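Local coordinates for protein nucleotidyltransferase (Thermus thermophilus HB8, PDB 1WWP) that is of unknown function but, as a member of the nucleotidyltransferase substrate-binding family, probably works as the helical substrate-binding partner of a nucleotidyltransferase, at residues L76-M80 with D105-M110; A5-E11 with R29-T33; F37-L41 with V113-L117. One frame throughout, in Å; residues are numbered along the deposited sequence.

Contact 1. Residues L76-M80 with D105-M110; sequences LALGM and DYARLM
Met80 and Tyr106 form a Met-aromatic contact near the centre of a helical bundle, where helix 71-86 crosses helix 93-116. The short axes pass 10.5 Å apart, with 119° between their directions. Met80 is a selenomethionine. Its CG is anti to the backbone N (chi1 -161°), which carries the chain across the phenol, and Met80 CG sits 3.8 Å from the centroid of the Tyr106 ring, almost straight over one face, a CH-pi contact. The selenium lies farther off, 34° from the ring normal, and slides toward the root of the side chain, Met80 SE being 3.8 Å from Tyr106 CB. A bend at chi3 then turns the methyl to the next turn of the partner helix, where Met80 CE meets Met110 SE at 3.8 Å.

Leu76 takes the ring from its edge: Leu76 CD2 is 3.5 Å from Tyr106 CE1, near the ring plane. The other branch reaches between two residues of the opposite helix, with Leu76 CD1 3.9 Å from Asp105 CB and 4.0 Å from Leu109 CG. One residue on, Ala77 CB touches Leu109 CD1. The phenol hydroxyl passes close to Gly79 but makes its hydrogen bond with Asp83, while Phe30 packs against the ring from helix 20-49. Two helices of a strandless bundle thus cross steeply through interdigitated apolar side chains, consistent with the helical substrate-binding family.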
# COMPACT_ATOMS: atom_id res chain seq x y z
N LEU A 76 -7.86 -0.97 -19.05
CA LEU A 76 -7.91 -1.80 -17.86
C LEU A 76 -6.68 -1.45 -17.00
O LEU A 76 -6.74 -1.45 -15.77
CB LEU A 76 -7.89 -3.28 -18.25
CG LEU A 76 -8.63 -4.36 -17.43
CD1 LEU A 76 -7.65 -5.48 -17.15
CD2 LEU A 76 -9.19 -3.80 -16.13
N ALA A 77 -5.56 -1.13 -17.66
CA ALA A 77 -4.31 -0.75 -17.00
C ALA A 77 -4.47 0.57 -16.24
O ALA A 77 -4.04 0.70 -15.10
CB ALA A 77 -3.18 -0.62 -18.02
N LEU A 78 -5.08 1.55 -16.90
CA LEU A 78 -5.30 2.86 -16.30
C LEU A 78 -6.24 2.73 -15.10
O LEU A 78 -6.16 3.51 -14.15
CB LEU A 78 -5.90 3.82 -17.33
CG LEU A 78 -4.99 4.22 -18.49
CD1 LEU A 78 -5.80 4.86 -19.60
CD2 LEU A 78 -3.90 5.16 -17.99
N GLY A 79 -7.12 1.74 -15.15
CA GLY A 79 -8.02 1.54 -14.04
C GLY A 79 -7.22 0.96 -12.90
O GLY A 79 -7.50 1.21 -11.72
N MSE A 80 -6.20 0.19 -13.26
CA MSE A 80 -5.32 -0.43 -12.29
C MSE A 80 -4.57 0.66 -11.52
O MSE A 80 -4.39 0.56 -10.31
CB MSE A 80 -4.34 -1.35 -13.02
CG MSE A 80 -3.69 -2.39 -12.16
SE MSE A 80 -2.88 -3.76 -13.26
CE MSE A 80 -1.31 -2.79 -13.87
N ASP A 105 -8.67 -9.89 -13.28
CA ASP A 105 -8.31 -9.30 -14.57
C ASP A 105 -6.92 -8.66 -14.54
O ASP A 105 -6.15 -8.83 -15.47
CB ASP A 105 -9.33 -8.25 -14.98
CG ASP A 105 -10.70 -8.85 -15.25
OD1 ASP A 105 -11.26 -9.50 -14.34
OD2 ASP A 105 -11.23 -8.67 -16.38
N TYR A 106 -6.61 -7.93 -13.47
CA TYR A 106 -5.30 -7.29 -13.37
C TYR A 106 -4.21 -8.35 -13.44
O TYR A 106 -3.24 -8.19 -14.18
CB TYR A 106 -5.16 -6.50 -12.08
CG TYR A 106 -6.12 -5.35 -11.95
CD1 TYR A 106 -6.75 -4.81 -13.07
CD2 TYR A 106 -6.39 -4.77 -10.71
CE1 TYR A 106 -7.61 -3.72 -12.96
CE2 TYR A 106 -7.26 -3.68 -10.58
CZ TYR A 106 -7.86 -3.17 -11.71
OH TYR A 106 -8.72 -2.11 -11.61
N ALA A 107 -4.40 -9.43 -12.69
CA ALA A 107 -3.43 -10.52 -12.67
C ALA A 107 -3.21 -11.07 -14.08
O ALA A 107 -2.07 -11.25 -14.51
CB ALA A 107 -3.91 -11.63 -11.74
N ARG A 108 -4.29 -11.33 -14.81
CA ARG A 108 -4.16 -11.86 -16.17
C ARG A 108 -3.49 -10.86 -17.10
O ARG A 108 -2.56 -11.21 -17.82
CB ARG A 108 -5.54 -12.22 -16.73
CG ARG A 108 -6.32 -13.25 -15.91
CD ARG A 108 -7.74 -13.42 -16.43
NE ARG A 108 -8.58 -14.16 -15.49
CZ ARG A 108 -8.43 -15.44 -15.19
NH1 ARG A 108 -7.46 -16.15 -15.76
NH2 ARG A 108 -9.24 -16.02 -14.31
N LEU A 109 -3.95 -9.61 -17.07
CA LEU A 109 -3.38 -8.57 -17.92
C LEU A 109 -1.86 -8.47 -17.73
O LEU A 109 -1.11 -8.49 -18.70
CB LEU A 109 -4.02 -7.21 -17.58
CG LEU A 109 -3.99 -6.04 -18.58
CD1 LEU A 109 -3.40 -4.84 -17.88
CD2 LEU A 109 -3.20 -6.38 -19.83
N MSE A 110 -1.43 -8.39 -16.48
CA MSE A 110 -0.01 -8.28 -16.19
C MSE A 110 0.78 -9.49 -16.63
O MSE A 110 1.90 -9.36 -17.13
CB MSE A 110 0.22 -8.02 -14.70
CG MSE A 110 -0.30 -6.65 -14.26
SE MSE A 110 0.21 -6.03 -12.49
CE MSE A 110 -1.19 -6.81 -11.40

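Contact 2. Residues A5-E11 with R29-T33; sequences ALATLKE and RFEYT
Arg29 and Tyr32 of helix 20-49 both reach Thr8 of helix 2-13 by polar bonds. Thr8 CB lies over one face of the Arg29 guanidinium, and Arg29 NH1 gives a hydrogen bond to Thr8 O at 2.9 Å; the bond is bent, 143° at the hydrogen, and the oxygen is tilted out of the guanidinium plane. The Arg29 chain, extended from CG to NE, spans the gap to that carbonyl. Arg29 NE makes a salt bridge with Asp24 of the second subunit, so one arginine joins both helices to the dimer partner.

The hydroxyls form a second polar group. Tyr32 OH and Thr8 OG1 are hydrogen-bonded at 2.9 Å, and Thr8 OG1 donates to Ala5 O at 2.7 Å. That carbonyl also receives Leu9 N, so two donors grip it. The Thr33 hydroxyl, spent on Arg29 O within its own helix, also lies near Ala5 O, and Thr33 CG2 packs on Leu6.

Apolar contacts fill in between. Ala5 CB meets the edge of the Tyr32 ring, 3.8 Å from Tyr32 CE1. Leu9 CD1 is 4.3 Å from Phe30 CB, and Leu9 CA is 4.0 Å from Arg29 CB. The axes of the short segments pass 8.8 Å apart. At 158° this is a close, nearly antiparallel helix pair, its CA atoms brought to 5.3 Å at Ala5-Thr33 and again at Leu9-Arg29.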
# COMPACT_ATOMS: atom_id res chain seq x y z
N ALA A 5 6.61 -11.78 -8.41
CA ALA A 5 5.68 -11.06 -7.55
C ALA A 5 4.27 -11.40 -8.03
O ALA A 5 3.36 -11.61 -7.24
CB ALA A 5 5.92 -9.56 -7.65
N LEU A 6 4.11 -11.48 -9.35
CA LEU A 6 2.83 -11.81 -9.96
C LEU A 6 2.33 -13.19 -9.54
O LEU A 6 1.13 -13.44 -9.52
CB LEU A 6 2.95 -11.75 -11.49
CG LEU A 6 1.71 -12.09 -12.31
CD1 LEU A 6 0.48 -11.32 -11.81
CD2 LEU A 6 1.99 -11.75 -13.76
N ALA A 7 3.26 -14.07 -9.17
CA ALA A 7 2.94 -15.44 -8.74
C ALA A 7 2.28 -15.49 -7.37
O ALA A 7 1.35 -16.26 -7.13
CB ALA A 7 4.21 -16.29 -8.73
N THR A 8 2.78 -14.65 -6.46
CA THR A 8 2.23 -14.60 -5.11
C THR A 8 0.84 -13.98 -5.16
O THR A 8 -0.04 -14.35 -4.38
CB THR A 8 3.14 -13.78 -4.20
OG1 THR A 8 3.21 -12.44 -4.68
CG2 THR A 8 4.55 -14.37 -4.22
N LEU A 9 0.63 -13.05 -6.09
CA LEU A 9 -0.67 -12.41 -6.24
C LEU A 9 -1.71 -13.44 -6.71
O LEU A 9 -2.81 -13.54 -6.14
CB LEU A 9 -0.61 -11.27 -7.26
CG LEU A 9 -1.97 -10.72 -7.74
CD1 LEU A 9 -2.75 -10.21 -6.56
CD2 LEU A 9 -1.77 -9.62 -8.75
N LYS A 10 -1.36 -14.20 -7.75
CA LYS A 10 -2.27 -15.19 -8.30
C LYS A 10 -2.71 -16.23 -7.27
O LYS A 10 -3.79 -16.80 -7.38
CB LYS A 10 -1.65 -15.86 -9.53
CG LYS A 10 -1.58 -14.91 -10.72
CD LYS A 10 -1.12 -15.59 -11.99
CE LYS A 10 0.33 -16.02 -11.91
NZ LYS A 10 0.77 -16.66 -13.19
N GLU A 11 -1.87 -16.46 -6.26
CA GLU A 11 -2.21 -17.40 -5.20
C GLU A 11 -3.51 -16.98 -4.52
O GLU A 11 -4.29 -17.83 -4.09
CB GLU A 11 -1.12 -17.43 -4.13
CG GLU A 11 0.22 -17.99 -4.57
CD GLU A 11 1.16 -18.19 -3.40
OE1 GLU A 11 0.77 -18.90 -2.45
OE2 GLU A 11 2.29 -17.64 -3.41
N ARG A 29 -0.32 -7.61 -2.12
CA ARG A 29 0.44 -8.20 -3.23
C ARG A 29 0.17 -7.49 -4.53
O ARG A 29 1.05 -7.36 -5.37
CB ARG A 29 0.10 -9.69 -3.35
CG ARG A 29 0.53 -10.47 -2.11
CD ARG A 29 0.19 -11.97 -2.17
NE ARG A 29 0.77 -12.60 -0.98
CZ ARG A 29 0.73 -13.90 -0.68
NH1 ARG A 29 0.12 -14.77 -1.49
NH2 ARG A 29 1.29 -14.32 0.44
N PHE A 30 -1.06 -7.06 -4.73
CA PHE A 30 -1.38 -6.32 -5.93
C PHE A 30 -0.49 -5.05 -5.96
O PHE A 30 0.06 -4.67 -6.99
CB PHE A 30 -2.86 -5.92 -5.91
CG PHE A 30 -3.21 -4.80 -6.84
CD1 PHE A 30 -3.00 -4.92 -8.21
CD2 PHE A 30 -3.72 -3.60 -6.34
CE1 PHE A 30 -3.30 -3.86 -9.07
CE2 PHE A 30 -4.02 -2.52 -7.21
CZ PHE A 30 -3.81 -2.65 -8.57
N GLU A 31 -0.35 -4.42 -4.80
CA GLU A 31 0.46 -3.21 -4.70
C GLU A 31 1.88 -3.43 -5.20
O GLU A 31 2.31 -2.77 -6.15
CB GLU A 31 0.50 -2.71 -3.26
CG GLU A 31 -0.81 -2.07 -2.78
CD GLU A 31 -0.68 -1.45 -1.40
OE1 GLU A 31 -1.52 -0.60 -1.04
OE2 GLU A 31 0.27 -1.80 -0.66
N TYR A 32 2.61 -4.36 -4.59
CA TYR A 32 3.98 -4.55 -5.03
C TYR A 32 4.11 -5.19 -6.40
O TYR A 32 5.15 -5.04 -7.05
CB TYR A 32 4.81 -5.30 -3.97
CG TYR A 32 4.46 -6.73 -3.63
CD1 TYR A 32 4.65 -7.75 -4.55
CD2 TYR A 32 4.07 -7.07 -2.32
CE1 TYR A 32 4.46 -9.10 -4.17
CE2 TYR A 32 3.88 -8.40 -1.94
CZ TYR A 32 4.09 -9.41 -2.86
OH TYR A 32 3.95 -10.72 -2.46
N THR A 33 3.07 -5.87 -6.87
CA THR A 33 3.12 -6.45 -8.19
C THR A 33 2.94 -5.34 -9.22
O THR A 33 3.56 -5.33 -10.28
CB THR A 33 1.99 -7.49 -8.40
OG1 THR A 33 2.19 -8.60 -7.53
CG2 THR A 33 1.95 -7.95 -9.87

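Contact 3. Residues F37-L41 with V113-L117; sequences FWKAL and VLGRL
Phe37, which has the most surface buried here, presents the rim of its ring to helix 93-116. With chi1 at 177°, the phenyl points away from its own backbone nitrogen and reaches across to the partner helix. Val113 stands at the ring edge, in its plane: Val113 CB is 3.7 Å from Phe37 CE1 and equally near to Phe37 CZ, with the CG1 methyl resting by the same corner. The two side chains cross at about a right angle, and the valine meets the far end of the phenyl with its branch point.

Leu114, second in buried surface, comes to the near side of the rim. Leu114 CD2 is 3.8 Å from Phe37 CD1, approaching obliquely, while Leu114 CG lies in the ring plane. The same CD2 methyl reaches back to the methyl of Ala40, at 4.3 Å from Ala40 CB. Replacing Phe37 with an alanine would probably leave Val113 and Leu114 without the ring rim that both pack against and open a gap between the two helices.

One turn on, Leu41 continues the apolar seam: Leu41 CD2 lies 4.1 Å from Val113 CG1 and as far from Leu117 CD1, a methyl shared between two residues of the opposite segment. Leu117 already stands past the helical part of its segment, so the seam runs out to the C-terminal end of helix 93-116. Around it, helix 2-13 covers Leu114 through Leu6, helix 56-66 reaches Leu41 through Val59, and the loop residues Leu68 and Leu69 close over Leu117 and Val113.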
# COMPACT_ATOMS: atom_id res chain seq x y z
N PHE A 37 5.38 -4.11 -11.98
CA PHE A 37 4.88 -4.18 -13.33
C PHE A 37 5.12 -2.90 -14.15
O PHE A 37 5.67 -2.96 -15.24
CB PHE A 37 3.39 -4.51 -13.33
CG PHE A 37 2.78 -4.54 -14.68
CD1 PHE A 37 3.08 -5.57 -15.57
CD2 PHE A 37 1.95 -3.51 -15.11
CE1 PHE A 37 2.54 -5.58 -16.86
CE2 PHE A 37 1.41 -3.50 -16.39
CZ PHE A 37 1.71 -4.55 -17.28
N TRP A 38 4.74 -1.73 -13.64
CA TRP A 38 4.93 -0.53 -14.45
C TRP A 38 6.40 -0.18 -14.62
O TRP A 38 6.80 0.38 -15.63
CB TRP A 38 4.13 0.66 -13.90
CG TRP A 38 4.70 1.39 -12.75
CD1 TRP A 38 4.50 1.14 -11.43
CD2 TRP A 38 5.50 2.57 -12.82
NE1 TRP A 38 5.11 2.10 -10.66
CE2 TRP A 38 5.74 2.99 -11.49
CE3 TRP A 38 6.03 3.32 -13.87
CZ2 TRP A 38 6.48 4.12 -11.19
CZ3 TRP A 38 6.78 4.45 -13.58
CH2 TRP A 38 7.00 4.84 -12.24
N LYS A 39 7.21 -0.58 -13.64
CA LYS A 39 8.65 -0.35 -13.72
C LYS A 39 9.26 -1.18 -14.83
O LYS A 39 10.16 -0.73 -15.54
CB LYS A 39 9.31 -0.68 -12.38
CG LYS A 39 9.06 0.37 -11.31
CD LYS A 39 9.55 1.70 -11.81
CE LYS A 39 9.43 2.77 -10.77
NZ LYS A 39 9.89 4.06 -11.37
N ALA A 40 8.78 -2.41 -15.01
CA ALA A 40 9.32 -3.26 -16.07
C ALA A 40 8.92 -2.68 -17.43
O ALA A 40 9.70 -2.71 -18.39
CB ALA A 40 8.79 -4.72 -15.92
N LEU A 41 7.70 -2.19 -17.53
CA LEU A 41 7.23 -1.58 -18.78
C LEU A 41 8.06 -0.31 -19.06
O LEU A 41 8.49 -0.07 -20.18
CB LEU A 41 5.75 -1.19 -18.66
CG LEU A 41 4.68 -2.16 -19.16
CD1 LEU A 41 3.29 -1.51 -19.00
CD2 LEU A 41 4.93 -2.48 -20.61
N VAL A 113 1.03 -9.25 -20.44
CA VAL A 113 1.90 -8.19 -20.92
C VAL A 113 3.34 -8.57 -20.67
O VAL A 113 4.17 -8.47 -21.56
CB VAL A 113 1.60 -6.84 -20.24
CG1 VAL A 113 2.52 -5.75 -20.81
CG2 VAL A 113 0.15 -6.47 -20.49
N LEU A 114 3.65 -9.03 -19.46
CA LEU A 114 5.02 -9.40 -19.14
C LEU A 114 5.54 -10.42 -20.15
O LEU A 114 6.70 -10.35 -20.58
CB LEU A 114 5.11 -9.96 -17.72
CG LEU A 114 4.88 -8.92 -16.62
CD1 LEU A 114 4.92 -9.58 -15.25
CD2 LEU A 114 5.93 -7.84 -16.74
N GLY A 115 4.67 -11.35 -20.54
CA GLY A 115 5.04 -12.36 -21.52
C GLY A 115 5.61 -11.72 -22.78
O GLY A 115 6.76 -11.96 -23.15
N ARG A 116 4.80 -10.90 -23.44
CA ARG A 116 5.24 -10.22 -24.66
C ARG A 116 6.57 -9.48 -24.49
O ARG A 116 7.33 -9.34 -25.44
CB ARG A 116 4.17 -9.23 -25.11
CG ARG A 116 2.78 -9.81 -25.22
CD ARG A 116 1.76 -8.71 -25.46
NE ARG A 116 0.41 -9.20 -25.20
CZ ARG A 116 -0.60 -8.43 -24.80
NH1 ARG A 116 -0.42 -7.13 -24.63
NH2 ARG A 116 -1.79 -8.97 -24.57
N LEU A 117 6.85 -9.00 -23.28
CA LEU A 117 8.07 -8.25 -23.03
C LEU A 117 9.37 -9.05 -23.15
O LEU A 117 10.45 -8.49 -22.97
CB LEU A 117 8.02 -7.59 -21.65
CG LEU A 117 6.85 -6.65 -21.33
CD1 LEU A 117 7.18 -5.84 -20.09
CD2 LEU A 117 6.59 -5.71 -22.50

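Contact 2 comes first along the chain, joining helix 2-13 to helix 20-49. Contact 3 then ties helix 20-49 to the end of helix 93-116, and contact 1, whose segments both fall within that long interval, brings helix 71-86 against the same last helix. Their centres lie 12 to 14 Å apart. Helix 20-49 serves contacts 2 and 3, helix 93-116 contacts 1 and 3, and side chains bridge all three: Phe30 touches Met80, Phe37 touches Met80 and Met110, and Leu6 meets Leu114. The result is a strandless bundle with an apolar core shared by contacts 1 and 3, which Phe30 extends towards contact 2, itself also reaching the second subunit.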